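Local coordinates for protein Exo-poly-alpha-D-galacturonosidase (Thermotoga maritima, PDB 3JUR) that probably hydrolyses polygalacturonate of pectin from the chain end, as a hyperthermoactive glycoside hydrolase of family 28 built on a parallel beta-helix, at residues N228-S233 with K253-T258; D287-S292 with N316-N321. All blocks are in the same frame, centred on the assembly; numbering follows the deposited sequence.

Contact 1. Residues N228-S233 with K253-T258; sequences NIEISS and KCRFDT
Ile231 and Phe256 meet on the tightly packed face of this parallel pairing, where Ile231 CG1 lies 3.9 Å from Phe256 CD1 and approaches the ring at a slant. The other branch of the same isoleucine, CG2, reaches forward along the strand to within 3.9 Å of Thr258 CG2, so one side chain spans two positions of the neighbouring strand. Further back, Ile229 CG1 stands between its backbone N and carbonyl carbon (chi1 68°), which brings it to 3.5 Å from Cys254 SG. This row is buried and points into the interior of the solenoid; Ile208 and Cys215 add to the packing on Ile231, and Ile241 and Val290 to that on Phe256. Four backbone hydrogen bonds alternate between the segments, the first running almost straight from Arg255 N to Ile229 O (2.9 Å, 172° at the hydrogen). Parallel pairing of this kind, repeated from coil to coil, is characteristic of the parallel beta-helix, the fold of family 28 hydrolases, and here it joins strand 224-233 to strand 255-258. The outward face is looser and polar. Glu230 and Arg255 run alongside one another and touch through their aliphatic parts, CG to CG at 3.7 Å. Their carboxylate and guanidinium planes are only 15° apart, yet the charged ends do not touch, Glu230 OE2 being 4.7 Å from Arg255 NE, and Arg255 also packs against Leu289 of a neighbouring subunit. Beyond them a water links the strands instead of side-chain contact: it donates to Asp257 OD2 at 2.7 Å and is hydrogen-bonded to Ser232 OG at 2.9 Å. The other carboxylate oxygen, Asp257 OD1, is engaged by Ser292 OG of the next coil.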
loop_
_atom_site.group_PDB
_atom_site.type_symbol
_atom_site.label_atom_id
_atom_site.label_comp_id
_atom_site.label_asym_id
_atom_site.label_seq_id
_atom_site.Cartn_x
_atom_site.Cartn_y
_atom_site.Cartn_z
ATOM N N ASN D 228 -22.078 32.072 5.625
ATOM C CA ASN D 228 -21.346 32.654 6.760
ATOM C C ASN D 228 -22.115 32.710 8.088
ATOM O O ASN D 228 -21.976 33.661 8.858
ATOM C CB ASN D 228 -20.751 34.028 6.394
ATOM C CG ASN D 228 -19.725 33.933 5.276
ATOM O OD1 ASN D 228 -20.042 34.178 4.107
ATOM N ND2 ASN D 228 -18.495 33.545 5.622
ATOM N N ILE D 229 -22.909 31.677 8.351
ATOM C CA ILE D 229 -23.576 31.537 9.642
ATOM C C ILE D 229 -22.872 30.495 10.516
ATOM O O ILE D 229 -22.099 29.672 10.021
ATOM C CB ILE D 229 -25.077 31.167 9.501
ATOM C CG1 ILE D 229 -25.244 29.754 8.941
ATOM C CG2 ILE D 229 -25.821 32.198 8.658
ATOM C CD1 ILE D 229 -26.434 29.036 9.488
ATOM N N GLU D 230 -23.130 30.551 11.818
ATOM C CA GLU D 230 -22.680 29.507 12.714
ATOM C C GLU D 230 -23.846 28.865 13.448
ATOM O O GLU D 230 -24.632 29.559 14.096
ATOM C CB GLU D 230 -21.653 30.024 13.720
ATOM C CG GLU D 230 -21.113 28.893 14.603
ATOM C CD GLU D 230 -20.134 29.336 15.670
ATOM O OE1 GLU D 230 -19.742 30.521 15.694
ATOM O OE2 GLU D 230 -19.742 28.475 16.484
ATOM N N ILE D 231 -23.954 27.542 13.325
ATOM C CA ILE D 231 -24.863 26.751 14.146
ATOM C C ILE D 231 -24.062 26.115 15.268
ATOM O O ILE D 231 -23.054 25.437 15.022
ATOM C CB ILE D 231 -25.544 25.600 13.351
ATOM C CG1 ILE D 231 -26.264 26.116 12.094
ATOM C CG2 ILE D 231 -26.488 24.798 14.262
ATOM C CD1 ILE D 231 -27.455 26.963 12.365
ATOM N N SER D 232 -24.523 26.328 16.496
ATOM C CA SER D 232 -23.929 25.707 17.668
ATOM C C SER D 232 -25.038 25.307 18.640
ATOM O O SER D 232 -25.404 26.074 19.529
ATOM C CB SER D 232 -22.938 26.658 18.328
ATOM O OG SER D 232 -22.380 26.067 19.480
ATOM N N SER D 233 -25.574 24.103 18.444
ATOM C CA SER D 233 -26.694 23.597 19.234
ATOM C C SER D 233 -26.694 22.079 19.177
ATOM O O SER D 233 -26.857 21.490 18.109
ATOM C CB SER D 233 -28.018 24.150 18.696
ATOM O OG SER D 233 -29.045 24.037 19.659
ATOM N N LYS D 253 -19.649 28.522 3.250
ATOM C CA LYS D 253 -18.865 29.247 4.259
ATOM C C LYS D 253 -19.472 29.226 5.667
ATOM O O LYS D 253 -19.198 30.113 6.476
ATOM C CB LYS D 253 -18.605 30.691 3.789
ATOM C CG LYS D 253 -17.470 30.838 2.777
ATOM C CD LYS D 253 -16.138 31.068 3.495
ATOM C CE LYS D 253 -14.975 30.354 2.794
ATOM N NZ LYS D 253 -14.485 31.107 1.602
ATOM N N CYS D 254 -20.290 28.216 5.960
ATOM C CA CYS D 254 -20.919 28.084 7.278
ATOM C C CYS D 254 -20.107 27.201 8.239
ATOM O O CYS D 254 -19.325 26.346 7.806
ATOM C CB CYS D 254 -22.349 27.538 7.149
ATOM S SG CYS D 254 -23.470 28.546 6.127
ATOM N N ARG D 255 -20.314 27.423 9.537
ATOM C CA ARG D 255 -19.719 26.621 10.609
ATOM C C ARG D 255 -20.820 25.888 11.383
ATOM O O ARG D 255 -21.829 26.500 11.750
ATOM C CB ARG D 255 -18.909 27.511 11.561
ATOM C CG ARG D 255 -18.564 26.846 12.895
ATOM C CD ARG D 255 -17.162 26.253 12.921
ATOM N NE ARG D 255 -16.262 27.150 13.642
ATOM C CZ ARG D 255 -15.737 26.909 14.841
ATOM N NH1 ARG D 255 -15.981 25.768 15.479
ATOM N NH2 ARG D 255 -14.943 27.816 15.398
ATOM N N PHE D 256 -20.612 24.590 11.634
ATOM C CA PHE D 256 -21.610 23.725 12.280
ATOM C C PHE D 256 -21.066 22.936 13.464
ATOM O O PHE D 256 -20.016 22.289 13.371
ATOM C CB PHE D 256 -22.160 22.680 11.302
ATOM C CG PHE D 256 -22.814 23.249 10.077
ATOM C CD1 PHE D 256 -24.189 23.473 10.049
ATOM C CD2 PHE D 256 -22.065 23.513 8.936
ATOM C CE1 PHE D 256 -24.799 23.984 8.908
ATOM C CE2 PHE D 256 -22.660 24.008 7.787
ATOM C CZ PHE D 256 -24.031 24.260 7.775
ATOM N N ASP D 257 -21.815 22.982 14.560
ATOM C CA ASP D 257 -21.718 22.022 15.647
ATOM C C ASP D 257 -23.167 21.639 15.981
ATOM O O ASP D 257 -23.908 22.447 16.565
ATOM C CB ASP D 257 -21.023 22.647 16.851
ATOM C CG ASP D 257 -20.752 21.646 17.966
ATOM O OD1 ASP D 257 -21.050 20.440 17.813
ATOM O OD2 ASP D 257 -20.225 22.080 19.005
ATOM N N THR D 258 -23.573 20.433 15.578
ATOM C CA THR D 258 -24.992 20.050 15.617
ATOM C C THR D 258 -25.275 18.813 16.458
ATOM O O THR D 258 -24.414 17.957 16.620
ATOM C CB THR D 258 -25.577 19.848 14.199
ATOM O OG1 THR D 258 -24.832 18.844 13.493
ATOM C CG2 THR D 258 -25.535 21.138 13.414
HETATM O O HOH W 1 -19.879 24.787 18.974
#

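Contact 2. Residues D287-S292 with N316-N321; sequences DNLVIS and NNVYMN
Matching first torsions bring Asn288 and Asn317 side by side: CG lies beside the backbone N and opposite the carbonyl carbon in both (chi1 -59° and -58°), and their amide planes differ by only 6°. Asn317 OD1 thereby takes two hydrogen bonds from one residue, from Asn288 N at 3.0 Å and from Asn288 ND2 at 3.0 Å, both donors being tilted from its carbonyl plane. With Asn317 ND2 bonded to Val285 O as well, the amide is held at both ends, fixing its rotation. One residue earlier, Asn316 ND2 donates to Asp287 OD1 at 2.8 Å, with the oxygen in the plane of the amide although the carboxylate is turned almost perpendicular to it. Past the bend the contact becomes apolar. Inward, Val290 CG2 packs obliquely on the Tyr319 ring, 3.6 Å from CD1. Outward, Leu289 CD1 lies 3.6 Å from Val318 CG1, and Ile291 CG1 runs beside Met320 SD at 4.0 Å; Leu289 and Val318 also pack against Met320 of a neighbouring subunit. The strands are held by four backbone hydrogen bonds, including Met320 N to Val290 O at 2.7 Å. The bond from backbone N to an amide oxygen recurs, Cys254 N to Asn288 OD1 and Asn317 N to Asn346 OD1, so the stacked amides form an asparagine ladder at the bend of successive coils, a feature of many parallel beta-helices.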
loop_
_atom_site.group_PDB
_atom_site.type_symbol
_atom_site.label_atom_id
_atom_site.label_comp_id
_atom_site.label_asym_id
_atom_site.label_seq_id
_atom_site.Cartn_x
_atom_site.Cartn_y
_atom_site.Cartn_z
ATOM N N ASP D 287 -17.586 24.782 0.692
ATOM C CA ASP D 287 -16.702 25.590 1.550
ATOM C C ASP D 287 -17.184 25.726 3.004
ATOM O O ASP D 287 -16.950 26.760 3.645
ATOM C CB ASP D 287 -16.479 26.997 0.948
ATOM C CG ASP D 287 -16.056 26.957 -0.512
ATOM O OD1 ASP D 287 -15.144 26.175 -0.866
ATOM O OD2 ASP D 287 -16.638 27.727 -1.306
ATOM N N ASN D 288 -17.850 24.696 3.514
ATOM C CA ASN D 288 -18.339 24.692 4.892
ATOM C C ASN D 288 -17.417 23.945 5.833
ATOM O O ASN D 288 -16.588 23.136 5.398
ATOM C CB ASN D 288 -19.734 24.076 4.981
ATOM C CG ASN D 288 -20.743 24.807 4.137
ATOM O OD1 ASN D 288 -21.151 25.923 4.459
ATOM N ND2 ASN D 288 -21.165 24.176 3.053
ATOM N N LEU D 289 -17.587 24.212 7.127
ATOM C CA LEU D 289 -16.782 23.591 8.162
ATOM C C LEU D 289 -17.669 23.036 9.272
ATOM O O LEU D 289 -18.407 23.780 9.916
ATOM C CB LEU D 289 -15.763 24.591 8.727
ATOM C CG LEU D 289 -14.891 24.160 9.914
ATOM C CD1 LEU D 289 -14.027 22.925 9.568
ATOM C CD2 LEU D 289 -14.029 25.311 10.420
ATOM N N VAL D 290 -17.606 21.722 9.468
ATOM C CA VAL D 290 -18.292 21.079 10.583
ATOM C C VAL D 290 -17.231 20.558 11.548
ATOM O O VAL D 290 -16.440 19.692 11.190
ATOM C CB VAL D 290 -19.209 19.905 10.115
ATOM C CG1 VAL D 290 -19.996 19.299 11.308
ATOM C CG2 VAL D 290 -20.163 20.360 9.011
ATOM N N ILE D 291 -17.188 21.103 12.758
ATOM C CA ILE D 291 -16.363 20.509 13.819
ATOM C C ILE D 291 -17.317 20.124 14.934
ATOM O O ILE D 291 -17.763 20.972 15.712
ATOM C CB ILE D 291 -15.242 21.447 14.337
ATOM C CG1 ILE D 291 -14.354 21.923 13.180
ATOM C CG2 ILE D 291 -14.422 20.746 15.427
ATOM C CD1 ILE D 291 -13.317 22.987 13.575
ATOM N N SER D 292 -17.658 18.840 14.978
ATOM C CA SER D 292 -18.794 18.407 15.774
ATOM C C SER D 292 -18.771 16.917 16.098
ATOM O O SER D 292 -19.155 16.083 15.276
ATOM C CB SER D 292 -20.090 18.771 15.039
ATOM O OG SER D 292 -21.226 18.471 15.824
ATOM N N ASN D 316 -15.794 20.663 -1.517
ATOM C CA ASN D 316 -14.792 21.381 -0.723
ATOM C C ASN D 316 -15.275 21.724 0.680
ATOM O O ASN D 316 -15.107 22.844 1.151
ATOM C CB ASN D 316 -14.312 22.647 -1.455
ATOM C CG ASN D 316 -12.990 23.171 -0.913
ATOM O OD1 ASN D 316 -12.065 22.405 -0.654
ATOM N ND2 ASN D 316 -12.904 24.484 -0.733
ATOM N N ASN D 317 -15.883 20.749 1.341
ATOM C CA ASN D 317 -16.274 20.915 2.721
ATOM C C ASN D 317 -15.277 20.207 3.621
ATOM O O ASN D 317 -14.549 19.305 3.178
ATOM C CB ASN D 317 -17.692 20.387 2.954
ATOM C CG ASN D 317 -18.715 21.073 2.078
ATOM O OD1 ASN D 317 -19.058 22.236 2.295
ATOM N ND2 ASN D 317 -19.204 20.358 1.067
ATOM N N VAL D 318 -15.241 20.633 4.881
ATOM C CA VAL D 318 -14.374 20.021 5.878
ATOM C C VAL D 318 -15.209 19.543 7.066
ATOM O O VAL D 318 -15.917 20.336 7.687
ATOM C CB VAL D 318 -13.270 20.989 6.340
ATOM C CG1 VAL D 318 -12.471 20.383 7.507
ATOM C CG2 VAL D 318 -12.330 21.326 5.163
ATOM N N TYR D 319 -15.109 18.248 7.365
ATOM C CA TYR D 319 -15.874 17.617 8.443
ATOM C C TYR D 319 -14.915 17.052 9.477
ATOM O O TYR D 319 -14.004 16.302 9.137
ATOM C CB TYR D 319 -16.754 16.502 7.877
ATOM C CG TYR D 319 -17.651 16.961 6.738
ATOM C CD1 TYR D 319 -18.804 17.701 6.987
ATOM C CD2 TYR D 319 -17.330 16.675 5.424
ATOM C CE1 TYR D 319 -19.632 18.126 5.940
ATOM C CE2 TYR D 319 -18.150 17.088 4.373
ATOM C CZ TYR D 319 -19.297 17.810 4.643
ATOM O OH TYR D 319 -20.091 18.220 3.605
ATOM N N MET D 320 -15.098 17.434 10.733
ATOM C CA MET D 320 -14.198 17.001 11.794
ATOM C C MET D 320 -14.972 16.412 12.968
ATOM O O MET D 320 -15.904 17.043 13.465
ATOM C CB MET D 320 -13.347 18.168 12.288
ATOM C CG MET D 320 -12.282 18.632 11.301
ATOM S SD MET D 320 -11.155 19.875 11.991
ATOM C CE MET D 320 -10.839 19.227 13.621
ATOM N N ASN D 321 -14.568 15.209 13.387
ATOM C CA ASN D 321 -15.091 14.514 14.584
ATOM C C ASN D 321 -16.513 13.968 14.422
ATOM O O ASN D 321 -17.074 13.395 15.366
ATOM C CB ASN D 321 -14.989 15.382 15.856
ATOM C CG ASN D 321 -13.603 15.997 16.060
ATOM O OD1 ASN D 321 -12.585 15.369 15.803
ATOM N ND2 ASN D 321 -13.573 17.235 16.541
#

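Contacts 1 and 2 are successive couplings in the same run of parallel strands, their centres 10 Å apart, with strands 255-258 and 280-291 as neighbours between them. Backbone pairing from Cys254 O to Leu289 N (2.8 Å) carries the register from one to the other. Both set one aromatic ring against a branched aliphatic side chain inside the solenoid, but polar residues flank that pair in contact 2. At the bend, contact 1 pairs an isoleucine with a cysteine where contact 2 has stacked asparagines. Outside, contact 1 is partly exposed, charged and water-bridged; contact 2 is more buried, and its aliphatic groups and methionine meet the second subunit at more places than Arg255 of contact 1.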